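Local atomic coordinates of non-toxic crystal protein (Bacillus thuringiensis, PDB entry 2D42), a protein that is a non-toxic parasporal crystal protein of undefined biological role whose structure closely resembles that of the beta-pore-forming toxins. Residues P148-T153 and I242-G247; S68-G73 and T143-P148; V57-I62 and F75-A80; G154-E159 and L234-D239. All coordinates share one frame; numbering follows the deposited sequence.

Contact 1: residues P148-T153 and I242-G247; sequences PFHRAT and IEPLPG
Pro244 covers one face of the His150 imidazole: Pro244 CB makes a CH-pi contact 3.9 Å from the ring centroid. The edge of the same ring is taken by Pro148 O, to which His150 ND1 donates in the ring plane (2.7 Å); this bond fixes the rotation of the imidazole against the proline. The second flat group, the Arg151 guanidinium, has Leu245 CD2 over one face, 3.6 Å from Arg151 NH2, and Glu243 CG at its edge. The bend of the arginine chain at chi3 (63°) brings its head across toward strand 219-244, where Arg151 NH1 meets Glu243 OE1 at 3.2 Å. This salt bridge contains only a weak hydrogen bond, bent to 130° at the proton, with carboxylate and guanidinium planes 89° apart.

The strands themselves pair antiparallel. Arg151 N donates to Glu243 O (2.8 Å) and Glu243 N returns a bond to Arg151 O (3.0 Å). Beyond the strand end, Leu245 N reaches Phe149 O (2.8 Å). Pro244 falls in a non-hydrogen-bonded pair with His150, where the ladder needs no N-H from it. Strand 150-185 is flanked on its other edge by strand 54-65, through backbone bonds of His150 with Asn65 and Ala152 with Ile63, while the face bearing Ala152 and Ile242 packs on Val146 and Ile144 of strand 129-146.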
loop_
_atom_site.group_PDB
_atom_site.type_symbol
_atom_site.label_atom_id
_atom_site.label_comp_id
_atom_site.label_asym_id
_atom_site.label_seq_id
_atom_site.Cartn_x
_atom_site.Cartn_y
_atom_site.Cartn_z
ATOM N N PRO A 148 -32.723 -34.900 21.663
ATOM C CA PRO A 148 -32.504 -36.345 21.586
ATOM C C PRO A 148 -32.615 -36.847 20.149
ATOM O O PRO A 148 -33.457 -36.382 19.382
ATOM C CB PRO A 148 -33.611 -36.901 22.477
ATOM C CG PRO A 148 -33.722 -35.846 23.536
ATOM C CD PRO A 148 -33.694 -34.572 22.723
ATOM N N PHE A 149 -31.751 -37.785 19.785
ATOM C CA PHE A 149 -31.761 -38.367 18.451
ATOM C C PHE A 149 -31.727 -37.347 17.306
ATOM O O PHE A 149 -32.411 -37.504 16.290
ATOM C CB PHE A 149 -32.976 -39.282 18.320
ATOM C CG PHE A 149 -32.990 -40.410 19.323
ATOM C CD1 PHE A 149 -32.158 -41.519 19.163
ATOM C CD2 PHE A 149 -33.828 -40.361 20.436
ATOM C CE1 PHE A 149 -32.163 -42.558 20.094
ATOM C CE2 PHE A 149 -33.838 -41.398 21.374
ATOM C CZ PHE A 149 -33.006 -42.496 21.202
ATOM N N HIS A 150 -30.908 -36.316 17.482
ATOM C CA HIS A 150 -30.720 -35.256 16.492
ATOM C C HIS A 150 -29.220 -35.037 16.273
ATOM O O HIS A 150 -28.391 -35.472 17.077
ATOM C CB HIS A 150 -31.310 -33.933 16.992
ATOM C CG HIS A 150 -32.782 -33.787 16.767
ATOM N ND1 HIS A 150 -33.714 -34.616 17.353
ATOM C CD2 HIS A 150 -33.483 -32.889 16.035
ATOM C CE1 HIS A 150 -34.927 -34.234 16.992
ATOM N NE2 HIS A 150 -34.813 -33.188 16.192
ATOM N N ARG A 151 -28.871 -34.368 15.183
ATOM C CA ARG A 151 -27.475 -34.059 14.916
ATOM C C ARG A 151 -27.421 -32.564 14.639
ATOM O O ARG A 151 -28.358 -31.999 14.055
ATOM C CB ARG A 151 -26.941 -34.824 13.697
ATOM C CG ARG A 151 -27.352 -34.238 12.356
ATOM C CD ARG A 151 -26.431 -34.702 11.223
ATOM N NE ARG A 151 -26.494 -36.141 11.023
ATOM C CZ ARG A 151 -27.583 -36.789 10.620
ATOM N NH1 ARG A 151 -28.701 -36.121 10.368
ATOM N NH2 ARG A 151 -27.560 -38.110 10.481
ATOM N N ALA A 152 -26.342 -31.923 15.080
ATOM C CA ALA A 152 -26.159 -30.499 14.850
ATOM C C ALA A 152 -24.965 -30.326 13.928
ATOM O O ALA A 152 -23.876 -30.844 14.192
ATOM C CB ALA A 152 -25.912 -29.765 16.167
ATOM N N THR A 153 -25.168 -29.607 12.837
ATOM C CA THR A 153 -24.088 -29.371 11.898
ATOM C C THR A 153 -23.746 -27.900 11.912
ATOM O O THR A 153 -24.541 -27.062 11.490
ATOM C CB THR A 153 -24.486 -29.802 10.485
ATOM O OG1 THR A 153 -24.776 -31.202 10.498
ATOM C CG2 THR A 153 -23.358 -29.536 9.502
ATOM N N ILE A 242 -29.934 -28.157 12.788
ATOM C CA ILE A 242 -30.255 -29.240 13.709
ATOM C C ILE A 242 -31.329 -30.103 13.056
ATOM O O ILE A 242 -32.343 -29.590 12.589
ATOM C CB ILE A 242 -30.789 -28.686 15.041
ATOM C CG1 ILE A 242 -29.688 -27.906 15.753
ATOM C CG2 ILE A 242 -31.291 -29.820 15.922
ATOM C CD1 ILE A 242 -30.176 -27.151 16.960
ATOM N N GLU A 243 -31.107 -31.408 13.009
ATOM C CA GLU A 243 -32.081 -32.287 12.384
ATOM C C GLU A 243 -32.148 -33.653 13.050
ATOM O O GLU A 243 -31.174 -34.119 13.643
ATOM C CB GLU A 243 -31.753 -32.441 10.897
ATOM C CG GLU A 243 -30.379 -33.018 10.624
ATOM C CD GLU A 243 -29.935 -32.820 9.185
ATOM O OE1 GLU A 243 -28.857 -33.336 8.816
ATOM O OE2 GLU A 243 -30.658 -32.145 8.421
ATOM N N PRO A 244 -33.312 -34.316 12.960
ATOM C CA PRO A 244 -33.498 -35.637 13.561
ATOM C C PRO A 244 -32.750 -36.729 12.808
ATOM O O PRO A 244 -32.563 -36.653 11.592
ATOM C CB PRO A 244 -35.010 -35.828 13.498
ATOM C CG PRO A 244 -35.366 -35.135 12.218
ATOM C CD PRO A 244 -34.558 -33.852 12.321
ATOM N N LEU A 245 -32.320 -37.743 13.545
ATOM C CA LEU A 245 -31.616 -38.864 12.953
ATOM C C LEU A 245 -32.666 -39.805 12.367
ATOM O O LEU A 245 -33.769 -39.920 12.899
ATOM C CB LEU A 245 -30.807 -39.595 14.024
ATOM C CG LEU A 245 -29.799 -38.741 14.799
ATOM C CD1 LEU A 245 -29.193 -39.567 15.913
ATOM C CD2 LEU A 245 -28.722 -38.229 13.854
ATOM N N PRO A 246 -32.339 -40.484 11.257
ATOM C CA PRO A 246 -33.265 -41.417 10.608
ATOM C C PRO A 246 -34.083 -42.234 11.611
ATOM O O PRO A 246 -33.527 -42.878 12.502
ATOM C CB PRO A 246 -32.330 -42.283 9.774
ATOM C CG PRO A 246 -31.305 -41.292 9.323
ATOM C CD PRO A 246 -31.026 -40.492 10.583
ATOM N N GLY A 247 -35.406 -42.193 11.464
ATOM C CA GLY A 247 -36.280 -42.928 12.361
ATOM C C GLY A 247 -36.746 -42.088 13.536
ATOM O O GLY A 247 -37.164 -42.618 14.567
#

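Contact 2: residues S68-G73 and T143-P148; sequences SNSLEG and TIRVPP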
loop_
_atom_site.group_PDB
_atom_site.type_symbol
_atom_site.label_atom_id
_atom_site.label_comp_id
_atom_site.label_asym_id
_atom_site.label_seq_id
_atom_site.Cartn_x
_atom_site.Cartn_y
_atom_site.Cartn_z
ATOM N N SER A 68 -31.372 -40.344 24.384
ATOM C CA SER A 68 -32.772 -40.013 24.592
ATOM C C SER A 68 -32.850 -38.716 25.371
ATOM O O SER A 68 -33.933 -38.207 25.651
ATOM C CB SER A 68 -33.461 -41.124 25.384
ATOM O OG SER A 68 -32.852 -41.275 26.656
ATOM N N ASN A 69 -31.692 -38.183 25.727
ATOM C CA ASN A 69 -31.659 -36.944 26.481
ATOM C C ASN A 69 -30.979 -35.813 25.729
ATOM O O ASN A 69 -30.018 -36.032 24.996
ATOM C CB ASN A 69 -30.962 -37.172 27.821
ATOM C CG ASN A 69 -31.729 -38.129 28.715
ATOM O OD1 ASN A 69 -32.862 -37.852 29.112
ATOM N ND2 ASN A 69 -31.120 -39.262 29.029
ATOM N N SER A 70 -31.499 -34.606 25.921
ATOM C CA SER A 70 -30.966 -33.405 25.294
ATOM C C SER A 70 -29.590 -33.107 25.883
ATOM O O SER A 70 -29.328 -33.417 27.043
ATOM C CB SER A 70 -31.916 -32.231 25.553
ATOM O OG SER A 70 -31.295 -30.986 25.297
ATOM N N LEU A 71 -28.705 -32.518 25.085
ATOM C CA LEU A 71 -27.369 -32.189 25.568
ATOM C C LEU A 71 -26.889 -30.876 24.972
ATOM O O LEU A 71 -27.322 -30.488 23.886
ATOM C CB LEU A 71 -26.387 -33.316 25.224
ATOM C CG LEU A 71 -26.089 -33.640 23.756
ATOM C CD1 LEU A 71 -25.180 -32.569 23.151
ATOM C CD2 LEU A 71 -25.411 -34.992 23.674
ATOM N N GLU A 72 -26.007 -30.190 25.691
ATOM C CA GLU A 72 -25.462 -28.928 25.217
ATOM C C GLU A 72 -24.217 -29.210 24.389
ATOM O O GLU A 72 -23.367 -30.016 24.773
ATOM C CB GLU A 72 -25.095 -28.015 26.390
ATOM C CG GLU A 72 -26.270 -27.594 27.258
ATOM C CD GLU A 72 -27.358 -26.883 26.467
ATOM O OE1 GLU A 72 -27.082 -25.794 25.916
ATOM O OE2 GLU A 72 -28.487 -27.418 26.396
ATOM N N GLY A 73 -24.118 -28.550 23.245
ATOM C CA GLY A 73 -22.966 -28.735 22.389
ATOM C C GLY A 73 -22.317 -27.384 22.172
ATOM O O GLY A 73 -22.971 -26.354 22.278
ATOM N N THR A 143 -22.773 -22.124 21.035
ATOM C CA THR A 143 -23.376 -23.120 21.898
ATOM C C THR A 143 -24.714 -23.493 21.295
ATOM O O THR A 143 -25.410 -22.648 20.737
ATOM C CB THR A 143 -23.576 -22.568 23.314
ATOM O OG1 THR A 143 -22.321 -22.077 23.800
ATOM C CG2 THR A 143 -24.071 -23.664 24.246
ATOM N N ILE A 144 -25.076 -24.762 21.416
ATOM C CA ILE A 144 -26.313 -25.251 20.834
ATOM C C ILE A 144 -26.909 -26.356 21.686
ATOM O O ILE A 144 -26.188 -27.091 22.351
ATOM C CB ILE A 144 -26.042 -25.826 19.418
ATOM C CG1 ILE A 144 -27.353 -26.205 18.743
ATOM C CG2 ILE A 144 -25.132 -27.050 19.514
ATOM C CD1 ILE A 144 -28.224 -25.014 18.444
ATOM N N ARG A 145 -28.230 -26.470 21.668
ATOM C CA ARG A 145 -28.884 -27.523 22.415
ATOM C C ARG A 145 -29.281 -28.568 21.399
ATOM O O ARG A 145 -30.090 -28.309 20.510
ATOM C CB ARG A 145 -30.124 -27.002 23.144
ATOM C CG ARG A 145 -30.885 -28.097 23.876
ATOM C CD ARG A 145 -31.972 -27.529 24.780
ATOM N NE ARG A 145 -31.405 -26.712 25.851
ATOM C CZ ARG A 145 -32.115 -26.164 26.832
ATOM N NH1 ARG A 145 -33.431 -26.341 26.884
ATOM N NH2 ARG A 145 -31.508 -25.442 27.765
ATOM N N VAL A 146 -28.696 -29.751 21.516
ATOM C CA VAL A 146 -29.002 -30.812 20.577
ATOM C C VAL A 146 -30.037 -31.754 21.154
ATOM O O VAL A 146 -29.758 -32.503 22.091
ATOM C CB VAL A 146 -27.757 -31.630 20.216
ATOM C CG1 VAL A 146 -28.098 -32.586 19.091
ATOM C CG2 VAL A 146 -26.618 -30.695 19.820
ATOM N N PRO A 147 -31.250 -31.727 20.592
ATOM C CA PRO A 147 -32.362 -32.571 21.032
ATOM C C PRO A 147 -32.053 -34.051 20.873
ATOM O O PRO A 147 -31.227 -34.439 20.047
ATOM C CB PRO A 147 -33.509 -32.134 20.123
ATOM C CG PRO A 147 -33.149 -30.704 19.783
ATOM C CD PRO A 147 -31.679 -30.819 19.517
ATOM N N PRO A 148 -32.723 -34.900 21.663
ATOM C CA PRO A 148 -32.504 -36.345 21.586
ATOM C C PRO A 148 -32.615 -36.847 20.149
ATOM O O PRO A 148 -33.457 -36.382 19.382
ATOM C CB PRO A 148 -33.611 -36.901 22.477
ATOM C CG PRO A 148 -33.722 -35.846 23.536
ATOM C CD PRO A 148 -33.694 -34.572 22.723
#
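Glu72 and Arg145 meet on an exposed face of the sheet. The NE-H of Arg145 meets the syn lone pair of Glu72 OE2, with 3.1 Å between Arg145 NE and Glu72 OE2, and that oxygen lies 25° out of the guanidinium plane; the two flat groups stand 89° apart, so this is a one-atom salt bridge and not a paired, coplanar one. A bend at chi3 (-64°) of Arg145 turns NE to the acid. Ser70 OG lies against the aliphatic part of the same chain, 3.2 Å from Arg145 CG.

The pair rides on an antiparallel ladder between strands 71-94 and 129-146, in which Glu72 and Arg145 form the non-hydrogen-bonded pair between two hydrogen-bonded ones. In the first, Val146 N donates to Leu71 O (2.8 Å) and Leu71 N to Val146 O (3.2 Å); Val146 O also accepts from Asn65 ND2, which in addition serves Asn69 O. In the second, Gly73 N reaches Ile144 O (2.7 Å) and Ile144 N reaches Gly73 O (2.8 Å), with Ile144 CG2 lying over the glycine backbone. On that face Leu71 CD1 runs alongside Val146 CB at 4.0 Å. Past the last paired residues the ring of Pro148 takes over, its CG set 3.2 Å from Ser68 O.

Contact 3: residues V57-I62 and F75-A80; sequences VLDRRI and FSFSNA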
loop_
_atom_site.group_PDB
_atom_site.type_symbol
_atom_site.label_atom_id
_atom_site.label_comp_id
_atom_site.label_asym_id
_atom_site.label_seq_id
_atom_site.Cartn_x
_atom_site.Cartn_y
_atom_site.Cartn_z
ATOM N N VAL A 57 -16.755 -21.091 3.103
ATOM C CA VAL A 57 -16.951 -22.049 4.183
ATOM C C VAL A 57 -15.569 -22.410 4.722
ATOM O O VAL A 57 -14.805 -23.126 4.075
ATOM C CB VAL A 57 -17.657 -23.320 3.687
ATOM C CG1 VAL A 57 -17.682 -24.384 4.795
ATOM C CG2 VAL A 57 -19.078 -22.976 3.265
ATOM N N LEU A 58 -15.245 -21.883 5.899
ATOM C CA LEU A 58 -13.953 -22.130 6.535
ATOM C C LEU A 58 -13.883 -23.496 7.200
ATOM O O LEU A 58 -12.826 -24.130 7.226
ATOM C CB LEU A 58 -13.674 -21.051 7.593
ATOM C CG LEU A 58 -13.476 -19.601 7.128
ATOM C CD1 LEU A 58 -13.354 -18.684 8.340
ATOM C CD2 LEU A 58 -12.231 -19.508 6.259
ATOM N N ASP A 59 -15.013 -23.960 7.732
ATOM C CA ASP A 59 -15.028 -25.244 8.429
ATOM C C ASP A 59 -16.467 -25.730 8.593
ATOM O O ASP A 59 -17.418 -24.965 8.445
ATOM C CB ASP A 59 -14.399 -25.052 9.818
ATOM C CG ASP A 59 -13.676 -26.287 10.334
ATOM O OD1 ASP A 59 -13.950 -27.424 9.876
ATOM O OD2 ASP A 59 -12.829 -26.100 11.238
ATOM N N ARG A 60 -16.609 -27.006 8.916
ATOM C CA ARG A 60 -17.913 -27.620 9.136
ATOM C C ARG A 60 -17.681 -28.768 10.098
ATOM O O ARG A 60 -16.841 -29.619 9.844
ATOM C CB ARG A 60 -18.499 -28.171 7.826
ATOM C CG ARG A 60 -19.756 -29.018 8.043
ATOM C CD ARG A 60 -20.254 -29.718 6.766
ATOM N NE ARG A 60 -20.060 -31.170 6.817
ATOM C CZ ARG A 60 -21.037 -32.068 6.709
ATOM N NH1 ARG A 60 -22.296 -31.677 6.543
ATOM N NH2 ARG A 60 -20.755 -33.367 6.763
ATOM N N ARG A 61 -18.412 -28.788 11.207
ATOM C CA ARG A 61 -18.267 -29.863 12.190
ATOM C C ARG A 61 -19.625 -30.390 12.599
ATOM O O ARG A 61 -20.644 -29.716 12.435
ATOM C CB ARG A 61 -17.516 -29.372 13.433
ATOM C CG ARG A 61 -16.067 -29.078 13.176
ATOM C CD ARG A 61 -15.342 -30.353 12.766
ATOM N NE ARG A 61 -14.194 -30.064 11.927
ATOM C CZ ARG A 61 -13.561 -30.971 11.188
ATOM N NH1 ARG A 61 -13.963 -32.236 11.181
ATOM N NH2 ARG A 61 -12.527 -30.608 10.445
ATOM N N ILE A 62 -19.627 -31.589 13.165
ATOM C CA ILE A 62 -20.865 -32.220 13.563
ATOM C C ILE A 62 -20.884 -32.739 14.988
ATOM O O ILE A 62 -19.926 -33.349 15.448
ATOM C CB ILE A 62 -21.176 -33.405 12.619
ATOM C CG1 ILE A 62 -21.334 -32.883 11.185
ATOM C CG2 ILE A 62 -22.427 -34.148 13.098
ATOM C CD1 ILE A 62 -21.495 -33.951 10.140
ATOM N N PHE A 75 -19.441 -25.505 19.490
ATOM C CA PHE A 75 -18.537 -25.542 18.351
ATOM C C PHE A 75 -17.511 -24.437 18.579
ATOM O O PHE A 75 -17.869 -23.264 18.675
ATOM C CB PHE A 75 -19.278 -25.253 17.040
ATOM C CG PHE A 75 -20.205 -26.351 16.604
ATOM C CD1 PHE A 75 -19.700 -27.554 16.125
ATOM C CD2 PHE A 75 -21.583 -26.176 16.656
ATOM C CE1 PHE A 75 -20.556 -28.569 15.703
ATOM C CE2 PHE A 75 -22.452 -27.190 16.234
ATOM C CZ PHE A 75 -21.934 -28.385 15.757
ATOM N N SER A 76 -16.244 -24.810 18.687
ATOM C CA SER A 76 -15.192 -23.823 18.861
ATOM C C SER A 76 -14.325 -23.834 17.597
ATOM O O SER A 76 -13.612 -24.804 17.325
ATOM C CB SER A 76 -14.337 -24.148 20.083
ATOM O OG SER A 76 -13.200 -23.311 20.095
ATOM N N PHE A 77 -14.385 -22.741 16.841
ATOM C CA PHE A 77 -13.644 -22.616 15.597
ATOM C C PHE A 77 -12.464 -21.654 15.671
ATOM O O PHE A 77 -12.519 -20.625 16.338
ATOM C CB PHE A 77 -14.577 -22.137 14.481
ATOM C CG PHE A 77 -15.618 -23.141 14.074
ATOM C CD1 PHE A 77 -15.262 -24.290 13.370
ATOM C CD2 PHE A 77 -16.963 -22.917 14.356
ATOM C CE1 PHE A 77 -16.235 -25.200 12.947
ATOM C CE2 PHE A 77 -17.940 -23.818 13.942
ATOM C CZ PHE A 77 -17.575 -24.960 13.235
ATOM N N SER A 78 -11.408 -22.004 14.948
ATOM C CA SER A 78 -10.200 -21.201 14.858
ATOM C C SER A 78 -9.623 -21.449 13.477
ATOM O O SER A 78 -9.153 -22.543 13.185
ATOM C CB SER A 78 -9.179 -21.623 15.913
ATOM O OG SER A 78 -7.922 -21.028 15.640
ATOM N N ASN A 79 -9.655 -20.437 12.625
ATOM C CA ASN A 79 -9.131 -20.611 11.289
ATOM C C ASN A 79 -8.333 -19.379 10.862
ATOM O O ASN A 79 -8.823 -18.251 10.913
ATOM C CB ASN A 79 -10.300 -20.913 10.343
ATOM C CG ASN A 79 -11.111 -22.147 10.791
ATOM O OD1 ASN A 79 -10.735 -23.293 10.531
ATOM N ND2 ASN A 79 -12.213 -21.905 11.490
ATOM N N ALA A 80 -7.084 -19.604 10.472
ATOM C CA ALA A 80 -6.207 -18.522 10.043
ATOM C C ALA A 80 -6.289 -18.386 8.531
ATOM O O ALA A 80 -5.679 -19.161 7.803
ATOM C CB ALA A 80 -4.766 -18.809 10.476
#
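Phe77 receives Asp59 and Arg61 on its CE1 corner: Asp59 CB approaches Phe77 CE1 to 3.6 Å and Arg61 CG reaches the same atom at 3.9 Å. Asp59 OD2 comes in at the ring edge, in plane, 3.7 Å from Phe77 CD1. Two residues earlier on the same strand, Phe75 CE1 touches the backbone of the other strand, 3.5 Å from Arg61 O, and also meets Arg61 CB. At the far end Leu58 CB packs loosely on Asn79 CG (4.2 Å). Both phenylalanines carry CG anti to the carbonyl carbon (chi1 -70° and -68°), which sends the rings across to strand 54-65 in like fashion.

The next shell sets the aspartate. Asp59 OD1 accepts from Arg60 N at 2.9 Å and from Arg61 NE in a long, weak salt-bridge bond (3.4 Å); OD2 is the oxygen that faces the ring. Further out, Phe77 stacks on Tyr156, and Leu58 and Asp59 both face that tyrosine across the strand pairing, a classic beta bulge.

The two strand axes run 7.9 Å apart at 150°, too wide for backbone pairing. Strand 54-65 is instead hydrogen-bonded to 150-185 and strand 71-94 to 129-146, an arrangement of facing layers with side chains between them, as in a beta sandwich.

Contact 4: residues G154-E159 and L234-D239; sequences GVYTLE and LQTFID
Two of the longest strands of the chain, 150-185 and 219-244, run side by side here as an antiparallel ladder, regular from Val155 to Leu158 and irregular at its Glu159 end, the element from which elongated toxins of the aerolysin type are largely built. Hydrogen-bonded pairs alternate with non-hydrogen-bonded ones: Thr157 N donates to Phe237 O (2.8 Å) almost straight, at 177°, and Phe237 N returns to Thr157 O, while Val155 and Asp239 are likewise joined by two bonds. At the far end Glu159 N binds Gln235 O, but the amide that reaches Glu159 O is that of Leu234 (2.8 Å).

On one face, Tyr156 has CG anti to its own N (chi1 -166°), and its ring leans over the partner strand: Tyr156 CD1 meets Ile238 CG1 at 3.6 Å and Tyr156 CE1 meets Thr236 CB at 3.7 Å. Both hydroxyls, Tyr156 OH and Thr236 OG1, are bonded to Asp140 OD2 of strand 129-146, and Phe77 stacks on the tyrosine.

The other face is more polar. Gln235 NE2 donates to Glu159 OE1 at 2.9 Å, in its own amide plane but from above the carboxylate, the planes lying 84° apart. Glu159 OE2 sits at the edge of Phe237, 3.8 Å from CE1. A water bonds Thr157 OG1 and lies 2.7 Å from Val155 O and close to Asp239 OD2, with more acceptors around it than protons to give. Val53, Val112 and His55 also touch buried Glu159; burial may raise its proton affinity, while the Gln235 amide, and His55 if charged, would lower it.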
loop_
_atom_site.group_PDB
_atom_site.type_symbol
_atom_site.label_atom_id
_atom_site.label_comp_id
_atom_site.label_asym_id
_atom_site.label_seq_id
_atom_site.Cartn_x
_atom_site.Cartn_y
_atom_site.Cartn_z
ATOM N N GLY A 154 -22.571 -27.589 12.448
ATOM C CA GLY A 154 -22.130 -26.211 12.505
ATOM C C GLY A 154 -21.192 -25.877 11.356
ATOM O O GLY A 154 -20.153 -26.512 11.194
ATOM N N VAL A 155 -21.560 -24.868 10.571
ATOM C CA VAL A 155 -20.768 -24.426 9.424
ATOM C C VAL A 155 -20.222 -23.034 9.722
ATOM O O VAL A 155 -20.982 -22.117 10.040
ATOM C CB VAL A 155 -21.641 -24.367 8.134
ATOM C CG1 VAL A 155 -20.851 -23.759 6.991
ATOM C CG2 VAL A 155 -22.106 -25.778 7.756
ATOM N N TYR A 156 -18.901 -22.905 9.639
ATOM C CA TYR A 156 -18.181 -21.651 9.895
ATOM C C TYR A 156 -17.928 -20.979 8.551
ATOM O O TYR A 156 -17.226 -21.527 7.695
ATOM C CB TYR A 156 -16.852 -21.967 10.602
ATOM C CG TYR A 156 -16.145 -20.780 11.225
ATOM C CD1 TYR A 156 -16.863 -19.730 11.806
ATOM C CD2 TYR A 156 -14.754 -20.739 11.291
ATOM C CE1 TYR A 156 -16.201 -18.666 12.442
ATOM C CE2 TYR A 156 -14.084 -19.689 11.924
ATOM C CZ TYR A 156 -14.809 -18.660 12.501
ATOM O OH TYR A 156 -14.142 -17.655 13.178
ATOM N N THR A 157 -18.525 -19.805 8.365
ATOM C CA THR A 157 -18.413 -19.056 7.120
ATOM C C THR A 157 -17.715 -17.713 7.253
ATOM O O THR A 157 -17.929 -16.976 8.221
ATOM C CB THR A 157 -19.814 -18.795 6.525
ATOM O OG1 THR A 157 -20.429 -20.047 6.222
ATOM C CG2 THR A 157 -19.727 -17.950 5.259
ATOM N N LEU A 158 -16.875 -17.405 6.271
ATOM C CA LEU A 158 -16.174 -16.135 6.242
ATOM C C LEU A 158 -16.705 -15.302 5.091
ATOM O O LEU A 158 -16.808 -15.778 3.956
ATOM C CB LEU A 158 -14.669 -16.323 6.044
ATOM C CG LEU A 158 -13.893 -15.028 5.746
ATOM C CD1 LEU A 158 -13.917 -14.120 6.968
ATOM C CD2 LEU A 158 -12.457 -15.346 5.358
ATOM N N GLU A 159 -17.054 -14.058 5.387
ATOM C CA GLU A 159 -17.518 -13.151 4.357
ATOM C C GLU A 159 -16.257 -12.412 3.909
ATOM O O GLU A 159 -15.679 -11.637 4.675
ATOM C CB GLU A 159 -18.535 -12.179 4.932
ATOM C CG GLU A 159 -19.160 -11.273 3.916
ATOM C CD GLU A 159 -20.345 -10.539 4.496
ATOM O OE1 GLU A 159 -20.144 -9.471 5.114
ATOM O OE2 GLU A 159 -21.478 -11.050 4.352
ATOM N N LEU A 234 -14.139 -9.935 6.206
ATOM C CA LEU A 234 -14.917 -8.868 6.828
ATOM C C LEU A 234 -15.598 -9.265 8.135
ATOM O O LEU A 234 -15.606 -8.494 9.102
ATOM C CB LEU A 234 -15.973 -8.356 5.831
ATOM C CG LEU A 234 -15.384 -7.742 4.551
ATOM C CD1 LEU A 234 -16.497 -7.357 3.580
ATOM C CD2 LEU A 234 -14.535 -6.527 4.927
ATOM N N GLN A 235 -16.197 -10.450 8.149
ATOM C CA GLN A 235 -16.870 -10.962 9.340
ATOM C C GLN A 235 -17.111 -12.453 9.165
ATOM O O GLN A 235 -16.977 -12.988 8.061
ATOM C CB GLN A 235 -18.214 -10.261 9.561
ATOM C CG GLN A 235 -19.292 -10.659 8.567
ATOM C CD GLN A 235 -20.617 -9.975 8.847
ATOM O OE1 GLN A 235 -21.151 -10.064 9.951
ATOM N NE2 GLN A 235 -21.159 -9.294 7.839
ATOM N N THR A 236 -17.486 -13.122 10.250
ATOM C CA THR A 236 -17.737 -14.553 10.196
ATOM C C THR A 236 -19.125 -14.895 10.699
ATOM O O THR A 236 -19.746 -14.119 11.428
ATOM C CB THR A 236 -16.732 -15.328 11.045
ATOM O OG1 THR A 236 -16.785 -14.845 12.394
ATOM C CG2 THR A 236 -15.327 -15.153 10.499
ATOM N N PHE A 237 -19.612 -16.062 10.292
ATOM C CA PHE A 237 -20.922 -16.526 10.713
ATOM C C PHE A 237 -20.842 -18.004 11.057
ATOM O O PHE A 237 -20.119 -18.765 10.405
ATOM C CB PHE A 237 -21.971 -16.397 9.594
ATOM C CG PHE A 237 -22.120 -15.013 9.021
ATOM C CD1 PHE A 237 -21.411 -14.636 7.884
ATOM C CD2 PHE A 237 -23.014 -14.101 9.590
ATOM C CE1 PHE A 237 -21.588 -13.372 7.315
ATOM C CE2 PHE A 237 -23.201 -12.837 9.033
ATOM C CZ PHE A 237 -22.488 -12.473 7.894
ATOM N N ILE A 238 -21.577 -18.410 12.082
ATOM C CA ILE A 238 -21.647 -19.820 12.417
ATOM C C ILE A 238 -23.122 -20.160 12.282
ATOM O O ILE A 238 -23.960 -19.578 12.958
ATOM C CB ILE A 238 -21.194 -20.139 13.851
ATOM C CG1 ILE A 238 -19.686 -19.897 13.999
ATOM C CG2 ILE A 238 -21.528 -21.595 14.169
ATOM C CD1 ILE A 238 -19.134 -20.178 15.396
ATOM N N ASP A 239 -23.442 -21.069 11.370
ATOM C CA ASP A 239 -24.819 -21.481 11.178
ATOM C C ASP A 239 -24.944 -22.949 11.559
ATOM O O ASP A 239 -24.165 -23.790 11.119
ATOM C CB ASP A 239 -25.247 -21.261 9.728
ATOM C CG ASP A 239 -25.251 -19.790 9.349
ATOM O OD1 ASP A 239 -26.111 -19.038 9.860
ATOM O OD2 ASP A 239 -24.387 -19.384 8.553
HETATM O O HOH W 1 -22.103 -20.425 8.225
#

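All four contacts lie on one side of the chain's centre, towards one end of the elongated molecule, and within one curled sheet. Contacts 1 and 4 are successive parts of the same ladder, strands 150-185 with 219-244, their centres about 22 Å apart and contact 4 nested inside the loop closed by contact 1. Contact 2 pairs strands 71-94 and 129-146. Its centre is about 10 Å from that of contact 1; the two touch through Ile144 and Ile242 and share Pro148. Contact 3 spans the layers, its centre about 8 Å from that of contact 4, with probable backbone bonds at Tyr156; its segments alternate with those of contact 2. Paired ladders joined by side chains thus build one end of this strand-rich molecule, resembling beta-pore-forming toxins.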